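ORF131 protein (Ralstonia metallidurans, PDB 2WTP) binds copper(II) and probably takes part in bacterial resistance to heavy metals. Local coordinates at residues K45-A48 and T49-D53; A82-A85 and G86-I89. One frame throughout, in Å; residues are numbered along the deposited sequence. Where two conformers were deposited one is given.

How the contacts relate
Following the chain from the N terminus, helix 37-49 comes first, and contact 1 (45-53) carries its last turn through a beta turn into strand 52-55. Contact 2 (82-89) opens only after contact 1 has closed, where strand 80-85 reverses tightly into strand 88-94. The two local contacts therefore stand in series, without nesting or crossing. They do not touch: their centres are 20 Å apart, on opposite sides of the chain's centre, and their nearest atoms about 9 Å. One mixed sheet of four strands joins them, since 52-55 pairs with 88-94, the second arm of the hairpin. Contact 1 ties the copper-bearing helix to an outermost strand within this chain; contact 2 turns the hairpin.

Contact 1. Residues K45-A48 and T49-D53; sequences KRHA and TLYGD
Lys45 O takes the helical bond from Thr49 N (3.1 Å), after which Leu50 N and Tyr51 N bond three residues back, to His47 O and Ala48 O, and a type I turn from Thr49 to Gly52 leads into strand 52-55. The hydroxyl of Thr49 folds back onto the helix: with OG1 beside its own backbone N (chi1 -63°), it donates to Lys45 O at 2.8 Å. Its N-H and its hydroxyl reach that oxygen from opposite faces of the carbonyl plane. Tyr51 sends CE2 over one face of the His47 imidazole, 3.7 Å from NE2 and displaced toward the ring's rim; the planes meet at 54°, an oblique aromatic pair. Gly52, with a phi of 140°, is where the chain leaves helical geometry, a conformation well suited to glycine. The His47 side chain lies about 2 Å from a bound copper(II) ion and touches Val103 and Leu107, while Tyr51 also packs on Val103 and gives its carbonyl O to Trp92 NE1. A copper ligand with Tyr51 CE2 over one face and apolar side chains beside it is probably restricted in its ring rotation, consistent with a metal site held near the junction of helix and sheet.

Contact 2. Residues A82-A85 and G86-I89; sequences AFRA and GEKI
Arg84 leaves the strand with CG beside its carbonyl carbon (chi1 162°) and bends at chi3 (-125°), carrying its guanidinium over the turn toward Gly86 and Glu87; Glu87, bent at chi2 (-60°), brings its carboxylate back to meet it. NE makes a weak bond to Gly86 O, and NH2 faces Glu87 OE1 in a salt bridge. A water accepts from Arg84 NH2 and donates to the backbone O of Glu87. The 2.0 Å between Arg84 NH2 and Glu87 OE1 is implausibly short and the arginine has two conformers, so the whole guanidinium position, weak NE bond and water link included, is doubtful. The backbone is firmer. Ala85 and Lys88 form a hydrogen-bonded antiparallel pair, with Ala85 N to Lys88 O at 2.8 Å and Lys88 N to Ala85 O at 2.9 Å, closing a type II' turn whose positive phi at Gly86 favours glycine. Arg84 and Ile89 are the next, non-hydrogen-bonded pair. Ile89 CG2 rests on Ala82 CB at 3.7 Å, and Ile89 CA approaches Phe83 O at 3.3 Å in a C-H...O contact. Ala82 and Arg84 bond through their backbones to Ile64 of strand 63-65, and Phe83 packs on Phe94 of strand 88-94 and on Met109 and Leu112.

Contact 1. Residues K45-A48 and T49-D53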
loop_
_atom_site.group_PDB
_atom_site.type_symbol
_atom_site.label_atom_id
_atom_site.label_comp_id
_atom_site.label_asym_id
_atom_site.label_seq_id
_atom_site.Cartn_x
_atom_site.Cartn_y
_atom_site.Cartn_z
ATOM N N LYS A 45 3.217 23.012 2.228
ATOM C CA LYS A 45 4.284 22.388 3.064
ATOM C C LYS A 45 3.772 22.356 4.504
ATOM O O LYS A 45 4.017 21.380 5.198
ATOM C CB LYS A 45 5.606 23.186 2.922
ATOM C CG LYS A 45 6.688 22.685 3.860
ATOM C CD LYS A 45 7.829 23.726 3.805
ATOM C CE LYS A 45 9.045 23.346 4.640
ATOM N NZ LYS A 45 8.675 23.300 6.100
ATOM N N ARG A 46 3.034 23.367 4.997
ATOM C CA ARG A 46 2.477 23.278 6.334
ATOM C C ARG A 46 1.517 22.101 6.472
ATOM O O ARG A 46 1.546 21.321 7.431
ATOM C CB ARG A 46 1.626 24.530 6.793
ATOM C CG ARG A 46 2.352 25.637 7.374
ATOM C CD ARG A 46 1.357 26.748 7.891
ATOM N NE ARG A 46 0.616 26.302 9.036
ATOM C CZ ARG A 46 1.077 26.219 10.294
ATOM N NH1 ARG A 46 2.343 26.540 10.663
ATOM N NH2 ARG A 46 0.259 25.663 11.210
ATOM N N HIS A 47 0.619 21.945 5.472
ATOM C CA HIS A 47 -0.316 20.849 5.507
ATOM C C HIS A 47 0.421 19.515 5.539
ATOM O O HIS A 47 0.085 18.632 6.308
ATOM C CB HIS A 47 -1.239 20.910 4.229
ATOM C CG HIS A 47 -2.289 19.829 4.153
ATOM N ND1 HIS A 47 -3.444 19.843 4.913
ATOM C CD2 HIS A 47 -2.383 18.728 3.368
ATOM C CE1 HIS A 47 -4.185 18.786 4.624
ATOM N NE2 HIS A 47 -3.585 18.109 3.660
ATOM N N ALA A 48 1.415 19.387 4.639
ATOM C CA ALA A 48 2.148 18.113 4.654
ATOM C C ALA A 48 2.800 17.827 6.005
ATOM O O ALA A 48 2.874 16.597 6.333
ATOM C CB ALA A 48 3.299 18.203 3.519
ATOM N N THR A 49 3.311 18.819 6.720
ATOM C CA THR A 49 3.978 18.596 7.990
ATOM C C THR A 49 3.012 17.972 8.995
ATOM O O THR A 49 3.510 17.264 9.922
ATOM C CB THR A 49 4.511 19.966 8.442
ATOM O OG1 THR A 49 5.475 20.367 7.425
ATOM C CG2 THR A 49 5.247 19.909 9.799
ATOM N N LEU A 50 1.696 18.118 8.849
ATOM C CA LEU A 50 0.761 17.430 9.743
ATOM C C LEU A 50 0.742 15.962 9.525
ATOM O O LEU A 50 0.174 15.242 10.362
ATOM C CB LEU A 50 -0.664 17.958 9.540
ATOM C CG LEU A 50 -0.705 19.446 9.903
ATOM C CD1 LEU A 50 -2.146 19.967 9.431
ATOM C CD2 LEU A 50 -0.436 19.754 11.382
ATOM N N TYR A 51 1.349 15.445 8.479
ATOM C CA TYR A 51 1.289 14.041 8.145
ATOM C C TYR A 51 2.571 13.299 8.222
ATOM O O TYR A 51 2.722 12.112 7.813
ATOM C CB TYR A 51 0.640 13.880 6.703
ATOM C CG TYR A 51 -0.831 14.260 6.713
ATOM C CD1 TYR A 51 -1.808 13.334 7.057
ATOM C CD2 TYR A 51 -1.218 15.576 6.442
ATOM C CE1 TYR A 51 -3.184 13.647 7.074
ATOM C CE2 TYR A 51 -2.605 15.903 6.496
ATOM C CZ TYR A 51 -3.538 14.935 6.828
ATOM O OH TYR A 51 -4.930 15.248 6.900
ATOM N N GLY A 52 3.634 14.001 8.665
ATOM C CA GLY A 52 4.976 13.334 8.789
ATOM C C GLY A 52 6.057 14.229 8.345
ATOM O O GLY A 52 5.992 15.434 8.341
ATOM N N ASP A 53 7.174 13.592 7.984
ATOM C CA ASP A 53 8.445 14.288 7.773
ATOM C C ASP A 53 9.168 13.748 6.573
ATOM O O ASP A 53 9.181 12.514 6.363
ATOM C CB ASP A 53 9.344 14.046 9.062
ATOM C CG ASP A 53 8.693 14.658 10.316
ATOM O OD1 ASP A 53 8.739 15.911 10.308
ATOM O OD2 ASP A 53 8.204 13.932 11.173
#

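Contact 2. Residues A82-A85 and G86-I89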
loop_
_atom_site.group_PDB
_atom_site.type_symbol
_atom_site.label_atom_id
_atom_site.label_comp_id
_atom_site.label_asym_id
_atom_site.label_seq_id
_atom_site.Cartn_x
_atom_site.Cartn_y
_atom_site.Cartn_z
ATOM N N ALA A 82 9.544 4.997 0.384
ATOM C CA ALA A 82 10.062 5.797 -0.724
ATOM C C ALA A 82 9.147 5.669 -1.907
ATOM O O ALA A 82 8.463 4.614 -2.096
ATOM C CB ALA A 82 11.493 5.282 -1.089
ATOM N N PHE A 83 8.964 6.792 -2.601
ATOM C CA PHE A 83 8.090 6.816 -3.762
ATOM C C PHE A 83 8.917 7.144 -4.983
ATOM O O PHE A 83 9.755 8.066 -4.938
ATOM C CB PHE A 83 7.043 7.909 -3.560
ATOM C CG PHE A 83 6.055 7.616 -2.427
ATOM C CD1 PHE A 83 4.892 6.907 -2.664
ATOM C CD2 PHE A 83 6.376 7.977 -1.096
ATOM C CE1 PHE A 83 3.973 6.665 -1.588
ATOM C CE2 PHE A 83 5.517 7.719 -0.046
ATOM C CZ PHE A 83 4.303 7.035 -0.292
ATOM N N ARG A 84 8.693 6.411 -6.035
ATOM C CA ARG A 84 9.517 6.495 -7.262
ATOM C C ARG A 84 8.689 6.962 -8.444
ATOM O O ARG A 84 7.622 6.407 -8.688
ATOM C CB ARG A 84 10.108 5.087 -7.536
ATOM C CG ARG A 84 10.648 4.843 -8.989
ATOM C CD ARG A 84 11.662 3.536 -9.137
ATOM N NE ARG A 84 12.957 4.010 -9.765
ATOM C CZ ARG A 84 14.101 4.148 -9.136
ATOM N NH1 ARG A 84 14.215 3.695 -7.907
ATOM N NH2 ARG A 84 15.169 4.680 -9.734
ATOM N N ALA A 85 9.221 7.936 -9.185
ATOM C CA ALA A 85 8.695 8.265 -10.522
ATOM C C ALA A 85 9.891 8.234 -11.455
ATOM O O ALA A 85 10.807 9.024 -11.313
ATOM C CB ALA A 85 8.099 9.697 -10.494
ATOM N N GLY A 86 9.905 7.258 -12.354
ATOM C CA GLY A 86 11.121 7.008 -13.154
ATOM C C GLY A 86 12.318 6.654 -12.281
ATOM O O GLY A 86 12.254 5.709 -11.499
ATOM N N GLU A 87 13.356 7.476 -12.264
ATOM C CA GLU A 87 14.439 7.221 -11.339
ATOM C C GLU A 87 14.498 8.276 -10.282
ATOM O O GLU A 87 15.408 8.268 -9.448
ATOM C CB GLU A 87 15.806 7.116 -12.098
ATOM C CG GLU A 87 15.754 6.071 -13.241
ATOM C CD GLU A 87 15.428 4.644 -12.763
ATOM O OE1 GLU A 87 15.844 4.348 -11.603
ATOM O OE2 GLU A 87 14.732 3.887 -13.464
ATOM N N LYS A 88 13.498 9.149 -10.227
ATOM C CA LYS A 88 13.461 10.095 -9.112
ATOM C C LYS A 88 12.749 9.418 -7.909
ATOM O O LYS A 88 11.670 8.847 -8.071
ATOM C CB LYS A 88 12.699 11.327 -9.421
ATOM C CG LYS A 88 12.892 12.381 -8.407
ATOM C CD LYS A 88 12.138 13.579 -8.847
ATOM C CE LYS A 88 12.510 14.862 -8.077
ATOM N NZ LYS A 88 13.266 14.605 -6.846
ATOM N N ILE A 89 13.415 9.427 -6.755
ATOM C CA ILE A 89 12.899 8.791 -5.540
ATOM C C ILE A 89 12.830 9.829 -4.450
ATOM O O ILE A 89 13.829 10.549 -4.140
ATOM C CB ILE A 89 13.762 7.548 -5.167
ATOM C CG1 ILE A 89 13.696 6.535 -6.287
ATOM C CG2 ILE A 89 13.276 7.013 -3.817
ATOM C CD1 ILE A 89 14.690 5.401 -6.172
HETATM O O HOH W 1 17.192 6.111 -9.025
#